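Long-range contact in NADH dehydrogenase (Methanothermobacter marburgensis, PDB 4R81), which binds flavin mononucleotide and probably oxidises NADH or NADPH, passing the electrons to a quinone: residues P67-I79 / G102-Y114. Sequence-based numbering, arbitrary orientation.
Sequences PLPEDVMEEHERI and GWFDRVWTYGYAY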
# COMPACT_ATOMS: atom_id res chain seq x y z
N PRO A 67 16.42 20.04 2.47
CA PRO A 67 16.53 19.63 1.05
C PRO A 67 15.66 18.44 0.66
O PRO A 67 15.42 17.55 1.48
CB PRO A 67 18.01 19.24 0.92
CG PRO A 67 18.70 20.02 1.97
CD PRO A 67 17.74 20.08 3.12
N LEU A 68 15.21 18.43 -0.59
CA LEU A 68 14.47 17.31 -1.15
C LEU A 68 15.21 16.76 -2.35
O LEU A 68 15.88 17.52 -3.06
CB LEU A 68 13.07 17.75 -1.57
CG LEU A 68 12.10 18.07 -0.44
CD1 LEU A 68 10.80 18.62 -0.98
CD2 LEU A 68 11.85 16.83 0.37
N PRO A 69 15.09 15.45 -2.59
CA PRO A 69 15.69 14.82 -3.77
C PRO A 69 15.16 15.45 -5.06
O PRO A 69 14.02 15.91 -5.08
CB PRO A 69 15.21 13.37 -3.67
CG PRO A 69 14.93 13.15 -2.23
CD PRO A 69 14.44 14.47 -1.71
N GLU A 70 15.97 15.46 -6.11
CA GLU A 70 15.57 16.10 -7.36
C GLU A 70 14.30 15.51 -7.97
O GLU A 70 13.48 16.24 -8.54
CB GLU A 70 16.73 16.07 -8.38
CG GLU A 70 17.82 17.10 -8.10
CD GLU A 70 19.17 16.71 -8.66
OE1 GLU A 70 19.44 15.49 -8.74
OE2 GLU A 70 19.96 17.62 -9.00
N ASP A 71 14.12 14.20 -7.85
CA ASP A 71 12.95 13.57 -8.45
C ASP A 71 11.67 13.98 -7.73
O ASP A 71 10.63 14.19 -8.36
CB ASP A 71 13.10 12.04 -8.56
CG ASP A 71 13.37 11.37 -7.23
OD1 ASP A 71 13.64 12.05 -6.21
OD2 ASP A 71 13.32 10.12 -7.21
N VAL A 72 11.76 14.14 -6.42
CA VAL A 72 10.64 14.63 -5.62
C VAL A 72 10.32 16.09 -5.95
O VAL A 72 9.15 16.46 -6.10
CB VAL A 72 10.90 14.45 -4.11
CG1 VAL A 72 9.79 15.09 -3.29
CG2 VAL A 72 11.02 12.97 -3.76
N MET A 73 11.36 16.91 -6.10
CA MET A 73 11.19 18.31 -6.48
C MET A 73 10.45 18.43 -7.81
O MET A 73 9.57 19.28 -7.97
CB MET A 73 12.54 19.03 -6.55
CG MET A 73 13.28 19.05 -5.23
SD MET A 73 14.86 19.92 -5.33
CE MET A 73 14.29 21.61 -5.50
N GLU A 74 10.79 17.57 -8.76
CA GLU A 74 10.13 17.54 -10.06
C GLU A 74 8.66 17.18 -9.94
O GLU A 74 7.81 17.75 -10.64
CB GLU A 74 10.85 16.58 -11.02
CG GLU A 74 10.04 16.20 -12.26
CD GLU A 74 9.93 17.32 -13.28
OE1 GLU A 74 10.71 18.30 -13.18
OE2 GLU A 74 9.07 17.22 -14.18
N GLU A 75 8.34 16.24 -9.06
CA GLU A 75 6.94 15.88 -8.84
C GLU A 75 6.16 17.07 -8.27
O GLU A 75 5.02 17.33 -8.67
CB GLU A 75 6.81 14.65 -7.93
CG GLU A 75 7.37 13.38 -8.55
CD GLU A 75 6.71 13.05 -9.88
OE1 GLU A 75 5.48 12.77 -9.90
OE2 GLU A 75 7.42 13.08 -10.92
N HIS A 76 6.79 17.79 -7.35
CA HIS A 76 6.14 18.96 -6.75
C HIS A 76 5.88 20.05 -7.80
O HIS A 76 4.86 20.72 -7.76
CB HIS A 76 6.95 19.49 -5.57
CG HIS A 76 6.96 18.56 -4.40
ND1 HIS A 76 7.61 18.86 -3.21
CD2 HIS A 76 6.40 17.34 -4.22
CE1 HIS A 76 7.45 17.86 -2.37
NE2 HIS A 76 6.73 16.92 -2.95
N GLU A 77 6.81 20.21 -8.75
CA GLU A 77 6.60 21.15 -9.85
C GLU A 77 5.42 20.73 -10.73
O GLU A 77 4.60 21.56 -11.12
CB GLU A 77 7.86 21.28 -10.70
CG GLU A 77 9.02 21.95 -10.00
CD GLU A 77 10.12 22.35 -10.97
OE1 GLU A 77 9.78 22.74 -12.11
OE2 GLU A 77 11.31 22.27 -10.59
N ARG A 78 5.36 19.44 -11.05
CA ARG A 78 4.26 18.91 -11.85
C ARG A 78 2.91 19.12 -11.18
O ARG A 78 1.94 19.53 -11.83
CB ARG A 78 4.49 17.42 -12.15
CG ARG A 78 5.69 17.18 -13.06
CD ARG A 78 6.03 15.70 -13.18
NE ARG A 78 7.19 15.48 -14.03
CZ ARG A 78 7.55 14.29 -14.52
NH1 ARG A 78 6.82 13.22 -14.25
NH2 ARG A 78 8.62 14.18 -15.29
N ILE A 79 2.84 18.83 -9.88
CA ILE A 79 1.63 19.08 -9.10
C ILE A 79 1.31 20.58 -9.07
O ILE A 79 0.14 20.98 -9.16
CB ILE A 79 1.78 18.52 -7.67
CG1 ILE A 79 2.01 17.00 -7.73
CG2 ILE A 79 0.56 18.86 -6.82
CD1 ILE A 79 2.43 16.38 -6.41
N GLY A 102 4.91 4.01 -3.01
CA GLY A 102 6.19 4.63 -2.77
C GLY A 102 6.21 6.08 -3.20
O GLY A 102 6.94 6.89 -2.63
N TRP A 103 5.39 6.41 -4.20
CA TRP A 103 5.22 7.79 -4.61
C TRP A 103 4.65 8.60 -3.44
O TRP A 103 5.16 9.67 -3.13
CB TRP A 103 4.32 7.87 -5.84
CG TRP A 103 4.21 9.23 -6.46
CD1 TRP A 103 4.98 9.74 -7.46
CD2 TRP A 103 3.24 10.26 -6.15
NE1 TRP A 103 4.57 11.01 -7.79
CE2 TRP A 103 3.50 11.35 -7.00
CE3 TRP A 103 2.18 10.35 -5.24
CZ2 TRP A 103 2.75 12.53 -6.97
CZ3 TRP A 103 1.43 11.52 -5.20
CH2 TRP A 103 1.72 12.59 -6.06
N PHE A 104 3.62 8.09 -2.77
CA PHE A 104 3.10 8.78 -1.60
C PHE A 104 4.18 8.90 -0.51
O PHE A 104 4.40 9.99 0.03
CB PHE A 104 1.85 8.09 -1.04
CG PHE A 104 0.64 8.22 -1.92
CD1 PHE A 104 0.01 9.45 -2.07
CD2 PHE A 104 0.12 7.13 -2.59
CE1 PHE A 104 -1.11 9.58 -2.89
CE2 PHE A 104 -1.00 7.25 -3.41
CZ PHE A 104 -1.62 8.48 -3.55
N ASP A 105 4.87 7.79 -0.22
CA ASP A 105 5.88 7.77 0.84
C ASP A 105 6.94 8.85 0.62
O ASP A 105 7.36 9.53 1.56
CB ASP A 105 6.61 6.42 0.91
CG ASP A 105 5.70 5.25 1.28
OD1 ASP A 105 4.58 5.48 1.79
OD2 ASP A 105 6.14 4.09 1.07
N ARG A 106 7.35 9.01 -0.64
CA ARG A 106 8.46 9.89 -1.00
C ARG A 106 8.06 11.31 -1.39
O ARG A 106 8.84 12.25 -1.22
CB ARG A 106 9.28 9.26 -2.13
CG ARG A 106 9.90 7.91 -1.78
CD ARG A 106 10.92 7.48 -2.83
NE ARG A 106 11.98 8.48 -2.94
CZ ARG A 106 12.33 9.11 -4.06
NH1 ARG A 106 11.73 8.82 -5.21
NH2 ARG A 106 13.29 10.02 -4.03
N VAL A 107 6.85 11.47 -1.91
CA VAL A 107 6.45 12.76 -2.48
C VAL A 107 5.63 13.58 -1.49
O VAL A 107 5.70 14.80 -1.48
CB VAL A 107 5.74 12.58 -3.85
CG1 VAL A 107 5.28 13.93 -4.43
CG2 VAL A 107 6.68 11.86 -4.83
N TRP A 108 4.89 12.90 -0.61
CA TRP A 108 4.11 13.62 0.40
C TRP A 108 5.02 13.98 1.58
O TRP A 108 4.95 13.37 2.65
CB TRP A 108 2.94 12.76 0.88
CG TRP A 108 1.61 12.81 0.10
CD1 TRP A 108 0.46 12.19 0.48
CD2 TRP A 108 1.30 13.50 -1.14
NE1 TRP A 108 -0.54 12.44 -0.43
CE2 TRP A 108 -0.05 13.23 -1.43
CE3 TRP A 108 2.04 14.30 -2.03
CZ2 TRP A 108 -0.69 13.75 -2.57
CZ3 TRP A 108 1.40 14.80 -3.16
CH2 TRP A 108 0.04 14.53 -3.42
N THR A 109 5.86 14.99 1.39
CA THR A 109 6.93 15.31 2.34
C THR A 109 6.54 16.31 3.41
O THR A 109 5.62 17.11 3.22
CB THR A 109 8.19 15.83 1.60
OG1 THR A 109 7.82 16.92 0.76
CG2 THR A 109 8.77 14.73 0.75
N TYR A 110 7.23 16.26 4.54
CA TYR A 110 6.99 17.20 5.61
C TYR A 110 7.31 18.61 5.12
O TYR A 110 8.35 18.84 4.49
CB TYR A 110 7.81 16.88 6.86
CG TYR A 110 7.46 17.79 8.01
CD1 TYR A 110 8.10 19.02 8.16
CD2 TYR A 110 6.46 17.46 8.91
CE1 TYR A 110 7.77 19.87 9.18
CE2 TYR A 110 6.13 18.30 9.94
CZ TYR A 110 6.78 19.51 10.07
OH TYR A 110 6.46 20.36 11.09
N GLY A 111 6.40 19.54 5.39
CA GLY A 111 6.56 20.92 4.94
C GLY A 111 5.83 21.18 3.63
O GLY A 111 5.67 22.33 3.24
N TYR A 112 5.40 20.11 2.97
CA TYR A 112 4.69 20.21 1.70
C TYR A 112 3.28 19.64 1.81
O TYR A 112 2.29 20.37 1.66
CB TYR A 112 5.46 19.47 0.61
CG TYR A 112 4.78 19.47 -0.75
CD1 TYR A 112 4.67 20.63 -1.49
CD2 TYR A 112 4.25 18.30 -1.28
CE1 TYR A 112 4.05 20.64 -2.73
CE2 TYR A 112 3.64 18.29 -2.51
CZ TYR A 112 3.53 19.46 -3.23
OH TYR A 112 2.92 19.46 -4.47
N ALA A 113 3.18 18.34 2.07
CA ALA A 113 1.88 17.66 2.16
C ALA A 113 1.25 17.78 3.54
O ALA A 113 0.03 17.67 3.69
CB ALA A 113 2.02 16.19 1.77
N TYR A 114 2.08 18.01 4.55
CA TYR A 114 1.61 18.15 5.92
C TYR A 114 2.67 18.83 6.76
O TYR A 114 3.86 18.71 6.47
CB TYR A 114 1.26 16.78 6.52
CG TYR A 114 2.44 15.87 6.80
CD1 TYR A 114 3.06 15.16 5.77
CD2 TYR A 114 2.93 15.71 8.09
CE1 TYR A 114 4.13 14.32 6.02
CE2 TYR A 114 4.00 14.87 8.35
CZ TYR A 114 4.60 14.18 7.32
OH TYR A 114 5.66 13.34 7.58
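Two helices of the flavodoxin-like fold meet where H76 of helix 70-80 reaches the C-terminal end of helix 98-107. H76 NE2 donates to the carbonyl O of V107 over 2.8 Å, nearly straight, in the carbonyl plane and on a lone pair. The Y112 ring covers one imidazole face in a face-to-face stack, centroids 3.6 Å apart and planes at 15°; the V72 carbonyl O lies over the opposite face, and T109 OG1 sits at the edge, in plane, 3.3 Å from H76 CE1. The first torsion of Y112 swings the ring away from its own backbone N and across the imidazole. Its OH comes to 3.4 Å from I79 CG2. A serine in place of Y112 would probably uncover that imidazole face and leave H76 freer to tilt away from the V107 carbonyl.

In the fold, helix 70-80 leads into strand 84-90 and helix 98-107, whose D105 touches the bound FMN, follows it; the axes of segments 70-79 and 102-107 cross at -96°, 10.4 Å apart. Towards the start of helix 70-80, the R106 guanidinium forms a salt bridge with D71 through both terminal nitrogens: NH2 donates to the syn lone pair of OD1, whereas NH1 meets OD2 (2.9 Å) from above the carboxylate plane. V72 CG2 covers one guanidinium face, and E55 pairs with R106 NE. Nearer the sheet, W103 NE1 donates almost straight (171°) to E75 OE1, which Y7 OH of strand 5-10 also binds.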